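Putrescine aminotransferase (Halomonas elongata DSM 2581, PDB 6GWI) probably catalyses transfer of an amino group from amines such as putrescine to a carbonyl acceptor, using pyridoxal-5'-phosphate as cofactor. Local coordinates at residues L79-T84 / G322-A327; A97-D102 / N333-E338; A156-G161 / G171-G176; T200-L205 / P240-V245; N399-L404 / R441-T446. All blocks are in the same frame, centred on the assembly; numbering follows the deposited sequence.

How the interactions relate
From the N terminus, 79-84 opens interaction 1 and 97-102 opens interaction 2. Before either closes, interaction 3 makes a short loop, 156-161 with 171-176, and interaction 4 pairs 200-205 with 240-245; these two follow in series, and both nest inside interactions 1 and 2. Then 322-327 closes interaction 1 and 333-338 closes interaction 2, so that pair crosses. Both use helix 324-339, with centres about 17 Å apart. Interaction 3 lies just before strand 177-180 of the parallel sheet, and interaction 4 packs helices against its strand 217-222. Interaction 5, 399-404 with 441-446, closes last, joining two C-terminal helices beside the antiparallel sheet. Interactions 1, 2 and 3 also touch the second subunit.

Interaction 1 of 5, residues L79-T84 / G322-A327; sequences LPYYNT and GHPTCA
Tyr81 and His323 set their side chains across each other at about a right angle, with ring planes inclined by 39° and centroids 5.5 Å apart, an oblique pair. The touching atoms are Tyr81 CD1 and His323 CD2, at 3.6 Å. With CG turned opposite the backbone N (chi1 -169°), the imidazole swings back over the start of its helix, where ND1, as N-cap acceptor, takes weak bonds from Thr325 N and Cys326 N. The same ring brings CE1 to 3.0 Å from Pro80 O. The hydrogen bond to that carbonyl comes from Thr325 OG1, which donates at 2.9 Å on a lone pair in the carbonyl plane. Pro324 fits alongside, its CG 3.5 Å from Leu79 O. Were His323 an alanine, the two helix amides would probably lose their cap, and Gly290 O of the second subunit, now bonded to NE2, its mate. Tyr81 OH is held by Thr319 O. The loop that follows helix 66-78 is thus fastened to the first turn of helix 324-339, Thr325 resting on Ala72 and Leu76 and Pro324 on Pro92 of helix 91-103.

Interaction 2 of 5, residues A97-D102 / N333-E338; sequences AEKLCD and NLELLE
Lys99 and Glu338 supply the charged part of this helix pair. Lys99 NZ and Glu338 OE1 form a salt bridge, modelled at 2.3 Å; so short a separation makes the exact length doubtful. The ammonium engages OE1 and stands farther from OE2. The lysine chain leaves with CG opposite the backbone N and then bends at its second torsion (chi2 69°), which carries NZ out across the groove between the helices, while Glu338 reaches from its own side with an extended chain. Since Glu338 is exposed, this pair lies at the solvent side of the contact.

Apolar contact occupies the buried side. Leu100 and Leu334 meet at about a right angle, the CD1 methyl of Leu334 approaching both CG and CD2 of Leu100, the latter at 3.9 Å. The aliphatic part of Lys99 adds to this layer: its CG lies 4.2 Å from Leu334 CD1. Farther along the lysine, CE passes Glu335 CG at 4.1 Å, an approach between methylene groups, with the Glu335 carboxylate not in contact with NZ.

Helices 91-103 and 324-339 run in broadly the same direction here, their local axes 40° apart with a closest approach of 10.9 Å. Beneath them Phe262 touches both Leu100 and Leu334, and Phe113 of strand 108-114 also supports Leu100, so the buried leucines face toward the interior.

Interaction 3 of 5, residues A156-G161 / G171-G176; sequences AGMSLG and GPCVPG
Ser159 meets the peptide group between Cys173 and Val174, the flat unit that carries this contact; no aromatic ring, side-chain amide or carboxylate is present in either segment. The N-H of that peptide points at Ser159 OG, with Val174 N 2.8 Å from OG and a fairly straight angle of 151° at the hydrogen. Ser159 OG sits opposite its own carbonyl carbon (chi1 -60°), a position from which it can also bond to Leu155 O one turn back in the helix. The hydroxyl therefore accepts from Val174 N while also bonded to Leu155 O. On the way it presses closely on the loop side chain, since Ser159 OG is 3.0 Å from Cys173 CB.

Two side contacts flank the hydroxyl. On one flank Met158, bent at its second and third torsions, sets its sulfur SD against Cys173 SG at 3.6 Å. On the other, the CG2 branch of Val174 faces the helix backbone, reaching Ala156 CA at 3.9 Å. With alanine in place of Ser159, the Val174 amide would probably lose its acceptor, Leu155 O its hydroxyl partner, and the loop one of its ties to the helix.

Gly171-Pro172, joined by a cis peptide, leads the chain into this loop. The segment 171-176 is thereby pinned to the short helix 155-160 just before strand 177-180, an edge strand of the parallel sheet within this chain. Ala156 and Val174 both rest on Leu125 of helix 117-134, and Val174 also packs against Val174 of the second subunit, so the loop reaches the dimer interface.

Interaction 4 of 5, residues T200-L205 / P240-V245; sequences TCAEAL and PAVKKV
Two helices of the alpha/beta core lie side by side here, and Ala202 of helix 194-212 fits against Ala241 and Val242 of helix 238-248. Their local axes run nearly in the same direction, 22° apart, and come within 8.5 Å. The small Ala202 is consistent with the close approach, its CA 5.0 Å from that of Val242. The Ala202 methyl points at the side of the Ala241 methyl, with CB to CB at 3.4 Å, tighter than usual van der Waals contact. Alongside, the Val242 CG2 branch, opposite its own carbonyl carbon, lies 3.8 Å from Ala202 CB.

One turn on, Leu205 and Val245 cross at a slant. Leu205 CD2 touches Val245 CG1 at 3.9 Å and approaches Val242 CG1 at 4.2 Å. Val245 is used on both branches: while CG1 faces the leucine, CG2 rests over Ala202 O at 3.8 Å. No hydrogen bond joins the two segments, so the contact between them is apolar packing.

Leu205 and Val242 both touch Phe220 of strand 217-222, which places the two helices on the same face of the parallel sheet. Parallel helices before and after a strand, packed over it together, are characteristic of the alternating beta-alpha units in the PLP-binding domain of fold-type I aminotransferases.

Interaction 5 of 5, residues N399-L404 / R441-T446; sequences NLCRDL and RALDET
The helices of Cys401 and Thr446 cross steeply, their local axes approaching to 8.7 Å with N-to-C directions 132° apart. Thr446 supplies the central polar atom. Its OG1 lies opposite the carbonyl carbon (chi1 -59°), tucked between the helices, 3.3 Å from Cys401 CA and 3.4 Å from the CD1 methyl of Leu404. The hydroxyl donates backward within its own helix: Thr446 OG1 reaches Ala442 O at 2.7 Å, from above the carbonyl plane, while Thr446 N reaches the same oxygen from the opposite face. Two bonds thus hold that carbonyl, and the hydroxyl one fixes the rotation of the threonine side chain.

These helices belong to the C-terminal part of the class-III aminotransferase chain, where helices 397-407 and 429-450 accompany the antiparallel sheet that includes strand 376-381. Leu381 of that strand touches both Cys401 and Leu443, which places those two side chains on the sheet-facing side. There Cys401 SG meets Leu443 CD2 at 3.7 Å.

On the other side of Thr446, Leu404 slants across Glu445 and brings CD1 to 3.8 Å from Glu445 CB, so the acid contributes its aliphatic root. Its carboxylate is engaged elsewhere, Glu445 OE1 bonding Asn408 ND2. Leu404 CB also lies 4.1 Å from Ala442 CB, the small alanine allowing the two backbones to come close. At the far end of the contact, Leu400 CD2 rests against the Thr446 CG2 methyl at 4.2 Å, and Leu400 extends to Gln449 and Leu450 of the same C-terminal helix.

Interaction 1 of 5, residues L79-T84 / G322-A327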
# COMPACT_ATOMS: atom_id res chain seq x y z
N LEU B 79 10.95 3.65 -18.93
CA LEU B 79 11.39 3.06 -17.67
C LEU B 79 10.15 2.65 -16.89
O LEU B 79 9.59 3.44 -16.12
CB LEU B 79 12.23 4.04 -16.85
CG LEU B 79 12.81 3.55 -15.52
CD1 LEU B 79 13.84 2.46 -15.74
CD2 LEU B 79 13.41 4.71 -14.74
N PRO B 80 9.68 1.41 -17.07
CA PRO B 80 8.42 1.03 -16.41
C PRO B 80 8.53 1.05 -14.90
O PRO B 80 7.60 1.50 -14.21
CB PRO B 80 8.15 -0.38 -16.95
CG PRO B 80 9.49 -0.90 -17.33
CD PRO B 80 10.26 0.29 -17.84
N TYR B 81 9.66 0.59 -14.36
CA TYR B 81 9.89 0.60 -12.93
C TYR B 81 11.37 0.75 -12.65
O TYR B 81 12.21 0.21 -13.37
CB TYR B 81 9.40 -0.69 -12.25
CG TYR B 81 9.86 -0.77 -10.81
CD1 TYR B 81 9.27 0.02 -9.83
CD2 TYR B 81 10.92 -1.60 -10.44
CE1 TYR B 81 9.70 -0.03 -8.52
CE2 TYR B 81 11.35 -1.65 -9.12
CZ TYR B 81 10.74 -0.86 -8.17
OH TYR B 81 11.16 -0.89 -6.86
N TYR B 82 11.68 1.51 -11.60
CA TYR B 82 12.95 1.33 -10.91
C TYR B 82 12.78 1.85 -9.48
O TYR B 82 11.87 2.64 -9.19
CB TYR B 82 14.12 2.02 -11.61
CG TYR B 82 15.41 1.45 -11.09
CD1 TYR B 82 15.82 0.18 -11.46
CD2 TYR B 82 16.18 2.15 -10.17
CE1 TYR B 82 16.98 -0.37 -10.95
CE2 TYR B 82 17.34 1.61 -9.66
CZ TYR B 82 17.73 0.35 -10.05
OH TYR B 82 18.89 -0.20 -9.54
N ASN B 83 13.63 1.36 -8.59
CA ASN B 83 13.47 1.67 -7.18
C ASN B 83 14.09 3.03 -6.85
O ASN B 83 14.94 3.55 -7.58
CB ASN B 83 14.09 0.58 -6.30
CG ASN B 83 15.61 0.62 -6.29
OD1 ASN B 83 16.22 1.49 -5.67
ND2 ASN B 83 16.23 -0.35 -6.95
N THR B 84 13.62 3.62 -5.76
CA THR B 84 14.22 4.82 -5.19
C THR B 84 15.00 4.51 -3.91
O THR B 84 15.22 5.40 -3.09
CB THR B 84 13.15 5.88 -4.92
OG1 THR B 84 12.08 5.31 -4.15
CG2 THR B 84 12.61 6.42 -6.23
N GLY B 322 7.24 5.93 -5.27
CA GLY B 322 7.71 6.72 -6.38
C GLY B 322 7.60 6.04 -7.73
O GLY B 322 8.17 6.55 -8.70
N HIS B 323 6.88 4.92 -7.82
CA HIS B 323 6.81 4.14 -9.06
C HIS B 323 6.79 5.05 -10.28
O HIS B 323 5.87 5.86 -10.43
CB HIS B 323 5.57 3.25 -9.06
CG HIS B 323 5.56 2.24 -10.15
ND1 HIS B 323 5.34 2.56 -11.47
CD2 HIS B 323 5.78 0.90 -10.13
CE1 HIS B 323 5.41 1.47 -12.21
NE2 HIS B 323 5.67 0.45 -11.42
N PRO B 324 7.78 4.95 -11.18
CA PRO B 324 7.91 5.99 -12.21
C PRO B 324 6.72 6.08 -13.15
O PRO B 324 6.39 7.19 -13.59
CB PRO B 324 9.19 5.58 -12.95
CG PRO B 324 9.34 4.11 -12.68
CD PRO B 324 8.80 3.89 -11.31
N THR B 325 6.06 4.97 -13.47
CA THR B 325 4.89 5.05 -14.34
C THR B 325 3.72 5.69 -13.61
O THR B 325 3.01 6.53 -14.19
CB THR B 325 4.52 3.66 -14.85
OG1 THR B 325 5.61 3.11 -15.60
CG2 THR B 325 3.28 3.72 -15.76
N CYS B 326 3.49 5.32 -12.35
CA CYS B 326 2.43 5.96 -11.57
C CYS B 326 2.72 7.44 -11.36
O CYS B 326 1.81 8.27 -11.43
CB CYS B 326 2.28 5.25 -10.23
SG CYS B 326 1.91 3.48 -10.37
N ALA B 327 3.99 7.78 -11.09
CA ALA B 327 4.36 9.18 -10.91
C ALA B 327 4.17 9.98 -12.20
O ALA B 327 3.74 11.14 -12.16
CB ALA B 327 5.81 9.29 -10.43

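Interaction 2 of 5, residues A97-D102 / N333-E338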
# COMPACT_ATOMS: atom_id res chain seq x y z
N ALA B 97 7.52 15.37 -7.45
CA ALA B 97 7.78 16.01 -6.16
C ALA B 97 7.87 17.52 -6.30
O ALA B 97 7.39 18.27 -5.44
CB ALA B 97 9.06 15.44 -5.55
N GLU B 98 8.52 18.00 -7.37
CA GLU B 98 8.57 19.44 -7.62
C GLU B 98 7.16 20.01 -7.77
O GLU B 98 6.78 20.95 -7.06
CB GLU B 98 9.40 19.73 -8.87
CG GLU B 98 9.47 21.20 -9.23
CD GLU B 98 10.24 21.46 -10.52
OE1 GLU B 98 10.30 20.55 -11.38
OE2 GLU B 98 10.78 22.57 -10.67
N LYS B 99 6.38 19.44 -8.69
CA LYS B 99 5.04 19.95 -8.94
C LYS B 99 4.18 19.90 -7.69
O LYS B 99 3.46 20.86 -7.37
CB LYS B 99 4.39 19.15 -10.08
CG LYS B 99 3.07 19.70 -10.58
CD LYS B 99 3.30 21.00 -11.32
CE LYS B 99 2.06 21.44 -12.07
NZ LYS B 99 2.27 22.77 -12.71
N LEU B 100 4.23 18.78 -6.96
CA LEU B 100 3.39 18.61 -5.78
C LEU B 100 3.72 19.65 -4.72
O LEU B 100 2.82 20.27 -4.14
CB LEU B 100 3.57 17.21 -5.20
CG LEU B 100 2.51 16.16 -5.50
CD1 LEU B 100 2.94 14.86 -4.83
CD2 LEU B 100 1.13 16.59 -5.03
N CYS B 101 5.01 19.81 -4.41
CA CYS B 101 5.41 20.74 -3.37
C CYS B 101 5.14 22.18 -3.77
O CYS B 101 4.86 23.02 -2.91
CB CYS B 101 6.88 20.51 -3.03
SG CYS B 101 7.18 18.84 -2.38
N ASP B 102 5.20 22.48 -5.07
CA ASP B 102 4.84 23.82 -5.54
C ASP B 102 3.36 24.10 -5.33
O ASP B 102 2.98 25.25 -5.08
CB ASP B 102 5.22 23.98 -7.01
CG ASP B 102 6.72 23.97 -7.23
OD1 ASP B 102 7.48 23.87 -6.24
OD2 ASP B 102 7.15 24.06 -8.41
N ASN B 333 -1.68 14.30 -14.56
CA ASN B 333 -2.97 14.64 -13.98
C ASN B 333 -2.94 16.01 -13.31
O ASN B 333 -3.83 16.84 -13.54
CB ASN B 333 -3.38 13.55 -12.98
CG ASN B 333 -4.66 13.87 -12.25
OD1 ASN B 333 -5.74 13.86 -12.84
ND2 ASN B 333 -4.55 14.13 -10.96
N LEU B 334 -1.92 16.27 -12.50
CA LEU B 334 -1.81 17.58 -11.86
C LEU B 334 -1.66 18.69 -12.89
O LEU B 334 -2.28 19.76 -12.76
CB LEU B 334 -0.62 17.60 -10.89
CG LEU B 334 -0.66 16.61 -9.73
CD1 LEU B 334 0.61 16.73 -8.91
CD2 LEU B 334 -1.89 16.83 -8.86
N GLU B 335 -0.83 18.48 -13.92
CA GLU B 335 -0.64 19.50 -14.95
C GLU B 335 -1.95 19.82 -15.66
O GLU B 335 -2.22 20.99 -15.99
CB GLU B 335 0.41 19.04 -15.96
CG GLU B 335 1.83 19.03 -15.43
CD GLU B 335 2.79 18.25 -16.32
OE1 GLU B 335 2.31 17.53 -17.23
OE2 GLU B 335 4.01 18.34 -16.11
N LEU B 336 -2.77 18.80 -15.92
CA LEU B 336 -4.06 19.02 -16.57
C LEU B 336 -5.03 19.73 -15.63
O LEU B 336 -5.70 20.69 -16.03
CB LEU B 336 -4.64 17.69 -17.03
CG LEU B 336 -3.91 17.02 -18.20
CD1 LEU B 336 -4.41 15.60 -18.38
CD2 LEU B 336 -4.12 17.83 -19.48
N LEU B 337 -5.12 19.26 -14.38
CA LEU B 337 -5.99 19.92 -13.42
C LEU B 337 -5.68 21.41 -13.34
O LEU B 337 -6.60 22.24 -13.26
CB LEU B 337 -5.83 19.29 -12.03
CG LEU B 337 -6.52 17.95 -11.78
CD1 LEU B 337 -6.01 17.33 -10.49
CD2 LEU B 337 -8.02 18.13 -11.73
N GLU B 338 -4.40 21.76 -13.37
CA GLU B 338 -3.98 23.15 -13.27
C GLU B 338 -4.17 23.88 -14.60
O GLU B 338 -4.74 24.98 -14.63
CB GLU B 338 -2.51 23.22 -12.83
CG GLU B 338 -2.01 24.62 -12.53
CD GLU B 338 -0.60 24.63 -11.98
OE1 GLU B 338 0.19 23.74 -12.34
OE2 GLU B 338 -0.29 25.53 -11.17

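Interaction 3 of 5, residues A156-G161 / G171-G176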
# COMPACT_ATOMS: atom_id res chain seq x y z
N ALA B 156 -2.21 0.47 11.10
CA ALA B 156 -2.09 1.86 11.53
C ALA B 156 -3.30 2.67 11.08
O ALA B 156 -3.90 3.40 11.88
CB ALA B 156 -0.80 2.47 10.99
N GLY B 157 -3.68 2.56 9.80
CA GLY B 157 -4.81 3.32 9.31
C GLY B 157 -6.09 2.99 10.05
O GLY B 157 -6.86 3.88 10.42
N MET B 158 -6.34 1.70 10.28
CA MET B 158 -7.52 1.28 11.03
C MET B 158 -7.46 1.77 12.47
O MET B 158 -8.48 2.17 13.04
CB MET B 158 -7.65 -0.24 10.97
CG MET B 158 -8.79 -0.81 11.80
SD MET B 158 -8.21 -1.43 13.38
CE MET B 158 -7.65 -3.08 12.94
N SER B 159 -6.27 1.73 13.09
CA SER B 159 -6.13 2.22 14.46
C SER B 159 -6.35 3.72 14.54
O SER B 159 -6.97 4.22 15.49
CB SER B 159 -4.74 1.88 15.00
OG SER B 159 -4.50 0.48 15.00
N LEU B 160 -5.83 4.47 13.56
CA LEU B 160 -6.02 5.91 13.52
C LEU B 160 -7.46 6.27 13.21
O LEU B 160 -7.96 7.30 13.70
CB LEU B 160 -5.10 6.53 12.47
CG LEU B 160 -3.60 6.48 12.74
CD1 LEU B 160 -2.81 6.77 11.47
CD2 LEU B 160 -3.24 7.48 13.84
N GLY B 161 -8.14 5.47 12.40
CA GLY B 161 -9.53 5.70 12.11
C GLY B 161 -10.38 5.49 13.34
O GLY B 161 -9.94 4.95 14.36
N GLY B 171 -7.71 -6.78 15.42
CA GLY B 171 -6.88 -6.15 16.41
C GLY B 171 -6.07 -7.18 17.17
O GLY B 171 -6.15 -8.38 16.90
N PRO B 172 -5.30 -6.72 18.17
CA PRO B 172 -5.20 -5.36 18.73
C PRO B 172 -4.66 -4.29 17.79
O PRO B 172 -3.90 -4.58 16.87
CB PRO B 172 -4.25 -5.55 19.93
CG PRO B 172 -3.51 -6.80 19.65
CD PRO B 172 -4.48 -7.68 18.93
N CYS B 173 -5.08 -3.05 18.06
CA CYS B 173 -4.64 -1.89 17.30
C CYS B 173 -3.21 -1.49 17.68
O CYS B 173 -2.63 -1.98 18.65
CB CYS B 173 -5.59 -0.71 17.56
SG CYS B 173 -7.17 -0.85 16.75
N VAL B 174 -2.65 -0.59 16.87
CA VAL B 174 -1.39 0.06 17.25
C VAL B 174 -1.61 0.83 18.54
O VAL B 174 -2.64 1.52 18.68
CB VAL B 174 -0.91 0.99 16.13
CG1 VAL B 174 0.37 1.72 16.55
CG2 VAL B 174 -0.68 0.22 14.83
N PRO B 175 -0.72 0.75 19.53
CA PRO B 175 -0.95 1.45 20.79
C PRO B 175 -0.87 2.97 20.65
O PRO B 175 -0.29 3.51 19.72
CB PRO B 175 0.18 0.94 21.70
CG PRO B 175 0.60 -0.35 21.09
CD PRO B 175 0.45 -0.15 19.61
N GLY B 176 -1.48 3.65 21.62
CA GLY B 176 -1.31 5.08 21.76
C GLY B 176 -2.14 5.94 20.83
O GLY B 176 -1.70 7.03 20.46

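Interaction 4 of 5, residues T200-L205 / P240-V245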
# COMPACT_ATOMS: atom_id res chain seq x y z
N THR B 200 -17.80 23.17 20.92
CA THR B 200 -17.76 22.03 21.82
C THR B 200 -16.86 20.93 21.28
O THR B 200 -16.03 20.37 22.01
CB THR B 200 -19.18 21.49 22.04
OG1 THR B 200 -19.99 22.50 22.65
CG2 THR B 200 -19.17 20.25 22.91
N CYS B 201 -16.98 20.62 19.99
CA CYS B 201 -16.18 19.55 19.41
C CYS B 201 -14.70 19.93 19.34
O CYS B 201 -13.84 19.05 19.44
CB CYS B 201 -16.74 19.20 18.03
SG CYS B 201 -18.38 18.46 18.15
N ALA B 202 -14.39 21.22 19.16
CA ALA B 202 -13.01 21.67 19.27
C ALA B 202 -12.51 21.57 20.71
O ALA B 202 -11.35 21.19 20.94
CB ALA B 202 -12.87 23.10 18.76
N GLU B 203 -13.35 21.92 21.68
CA GLU B 203 -12.95 21.81 23.08
C GLU B 203 -12.69 20.37 23.48
O GLU B 203 -11.91 20.11 24.39
CB GLU B 203 -14.01 22.44 23.99
CG GLU B 203 -13.68 22.38 25.48
CD GLU B 203 -12.29 22.89 25.81
OE1 GLU B 203 -11.77 23.76 25.08
OE2 GLU B 203 -11.71 22.43 26.82
N ALA B 204 -13.35 19.42 22.80
CA ALA B 204 -13.09 18.01 23.08
C ALA B 204 -11.63 17.65 22.84
O ALA B 204 -11.08 16.80 23.54
CB ALA B 204 -13.99 17.13 22.21
N LEU B 205 -10.99 18.29 21.85
CA LEU B 205 -9.57 18.06 21.62
C LEU B 205 -8.75 18.50 22.83
O LEU B 205 -7.89 17.75 23.32
CB LEU B 205 -9.11 18.80 20.37
CG LEU B 205 -7.61 18.72 20.09
CD1 LEU B 205 -7.18 17.27 19.90
CD2 LEU B 205 -7.23 19.57 18.89
N PRO B 240 -11.65 27.06 13.13
CA PRO B 240 -11.04 28.20 13.84
C PRO B 240 -10.82 27.92 15.31
O PRO B 240 -9.79 28.32 15.87
CB PRO B 240 -12.06 29.33 13.63
CG PRO B 240 -12.76 28.96 12.37
CD PRO B 240 -12.87 27.46 12.42
N ALA B 241 -11.77 27.25 15.96
CA ALA B 241 -11.60 26.89 17.36
C ALA B 241 -10.52 25.82 17.54
O ALA B 241 -9.77 25.84 18.52
CB ALA B 241 -12.93 26.43 17.95
N VAL B 242 -10.42 24.87 16.60
CA VAL B 242 -9.35 23.88 16.68
C VAL B 242 -7.99 24.56 16.60
O VAL B 242 -7.06 24.22 17.34
CB VAL B 242 -9.50 22.81 15.57
CG1 VAL B 242 -8.26 21.92 15.52
CG2 VAL B 242 -10.76 21.97 15.79
N LYS B 243 -7.85 25.53 15.69
CA LYS B 243 -6.59 26.26 15.59
C LYS B 243 -6.25 26.94 16.91
O LYS B 243 -5.08 27.04 17.28
CB LYS B 243 -6.67 27.30 14.47
CG LYS B 243 -6.79 26.70 13.07
CD LYS B 243 -6.36 27.69 12.00
CE LYS B 243 -7.36 28.83 11.85
NZ LYS B 243 -7.08 29.65 10.64
N LYS B 244 -7.27 27.41 17.63
CA LYS B 244 -7.05 28.03 18.93
C LYS B 244 -6.45 27.03 19.91
O LYS B 244 -5.51 27.36 20.65
CB LYS B 244 -8.37 28.59 19.44
CG LYS B 244 -8.26 29.68 20.50
CD LYS B 244 -9.51 30.56 20.54
CE LYS B 244 -10.74 29.81 21.04
NZ LYS B 244 -10.63 29.44 22.48
N VAL B 245 -6.96 25.80 19.92
CA VAL B 245 -6.48 24.77 20.83
C VAL B 245 -5.04 24.37 20.49
O VAL B 245 -4.19 24.26 21.37
CB VAL B 245 -7.42 23.55 20.80
CG1 VAL B 245 -6.83 22.36 21.55
CG2 VAL B 245 -8.78 23.92 21.36

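Interaction 5 of 5, residues N399-L404 / R441-T446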
# COMPACT_ATOMS: atom_id res chain seq x y z
N ASN B 399 -29.61 2.29 2.42
CA ASN B 399 -29.26 1.23 1.48
C ASN B 399 -30.33 1.07 0.41
O ASN B 399 -30.02 0.79 -0.75
CB ASN B 399 -29.04 -0.08 2.23
CG ASN B 399 -27.84 -0.04 3.15
OD1 ASN B 399 -27.01 0.86 3.07
ND2 ASN B 399 -27.75 -1.02 4.04
N LEU B 400 -31.60 1.20 0.79
CA LEU B 400 -32.68 1.12 -0.19
C LEU B 400 -32.58 2.24 -1.20
O LEU B 400 -32.68 2.01 -2.41
CB LEU B 400 -34.04 1.15 0.52
CG LEU B 400 -35.26 1.13 -0.41
CD1 LEU B 400 -35.25 -0.11 -1.30
CD2 LEU B 400 -36.54 1.18 0.41
N CYS B 401 -32.38 3.48 -0.73
CA CYS B 401 -32.19 4.60 -1.64
C CYS B 401 -30.98 4.36 -2.54
O CYS B 401 -31.02 4.66 -3.74
CB CYS B 401 -32.03 5.90 -0.86
SG CYS B 401 -32.00 7.37 -1.90
N ARG B 402 -29.89 3.84 -1.97
CA ARG B 402 -28.69 3.55 -2.75
C ARG B 402 -28.97 2.56 -3.87
O ARG B 402 -28.54 2.76 -5.01
CB ARG B 402 -27.60 3.01 -1.82
CG ARG B 402 -26.34 2.51 -2.52
CD ARG B 402 -25.56 1.60 -1.60
NE ARG B 402 -26.25 0.33 -1.40
CZ ARG B 402 -26.00 -0.52 -0.41
NH1 ARG B 402 -25.06 -0.24 0.48
NH2 ARG B 402 -26.69 -1.65 -0.32
N ASP B 403 -29.65 1.46 -3.55
CA ASP B 403 -29.93 0.45 -4.57
C ASP B 403 -30.91 0.97 -5.61
O ASP B 403 -30.80 0.63 -6.79
CB ASP B 403 -30.47 -0.82 -3.90
CG ASP B 403 -29.48 -1.43 -2.93
OD1 ASP B 403 -28.27 -1.14 -3.05
OD2 ASP B 403 -29.91 -2.21 -2.05
N LEU B 404 -31.88 1.78 -5.19
CA LEU B 404 -32.81 2.37 -6.14
C LEU B 404 -32.12 3.40 -7.03
O LEU B 404 -32.51 3.56 -8.19
CB LEU B 404 -33.98 3.01 -5.40
CG LEU B 404 -35.00 2.03 -4.81
CD1 LEU B 404 -36.03 2.77 -3.97
CD2 LEU B 404 -35.69 1.21 -5.90
N ARG B 441 -35.88 10.82 -8.27
CA ARG B 441 -36.66 9.65 -8.65
C ARG B 441 -36.44 8.51 -7.66
O ARG B 441 -37.41 7.86 -7.24
CB ARG B 441 -36.27 9.22 -10.07
CG ARG B 441 -37.17 8.17 -10.69
CD ARG B 441 -36.89 8.03 -12.18
NE ARG B 441 -36.99 9.31 -12.87
CZ ARG B 441 -36.43 9.58 -14.05
NH1 ARG B 441 -35.71 8.66 -14.68
NH2 ARG B 441 -36.58 10.78 -14.59
N ALA B 442 -35.19 8.27 -7.26
CA ALA B 442 -34.91 7.23 -6.28
C ALA B 442 -35.48 7.60 -4.92
O ALA B 442 -35.97 6.73 -4.19
CB ALA B 442 -33.41 6.98 -6.19
N LEU B 443 -35.40 8.88 -4.55
CA LEU B 443 -35.99 9.31 -3.29
C LEU B 443 -37.50 9.11 -3.30
O LEU B 443 -38.08 8.63 -2.32
CB LEU B 443 -35.64 10.77 -3.02
CG LEU B 443 -34.19 11.10 -2.68
CD1 LEU B 443 -33.98 12.60 -2.75
CD2 LEU B 443 -33.80 10.56 -1.32
N ASP B 444 -38.16 9.47 -4.40
CA ASP B 444 -39.58 9.21 -4.54
C ASP B 444 -39.89 7.73 -4.32
O ASP B 444 -40.79 7.38 -3.55
CB ASP B 444 -40.07 9.65 -5.93
CG ASP B 444 -40.01 11.15 -6.13
OD1 ASP B 444 -39.88 11.88 -5.13
OD2 ASP B 444 -40.09 11.58 -7.29
N GLU B 445 -39.16 6.85 -5.01
CA GLU B 445 -39.42 5.42 -4.89
C GLU B 445 -39.06 4.90 -3.51
O GLU B 445 -39.71 3.97 -3.02
CB GLU B 445 -38.65 4.66 -5.98
CG GLU B 445 -39.18 4.91 -7.39
CD GLU B 445 -38.17 4.59 -8.49
OE1 GLU B 445 -37.01 4.24 -8.17
OE2 GLU B 445 -38.54 4.69 -9.68
N THR B 446 -38.04 5.47 -2.87
CA THR B 446 -37.70 5.08 -1.51
C THR B 446 -38.83 5.45 -0.54
O THR B 446 -39.26 4.62 0.27
CB THR B 446 -36.40 5.76 -1.07
OG1 THR B 446 -35.34 5.38 -1.96
CG2 THR B 446 -36.03 5.36 0.36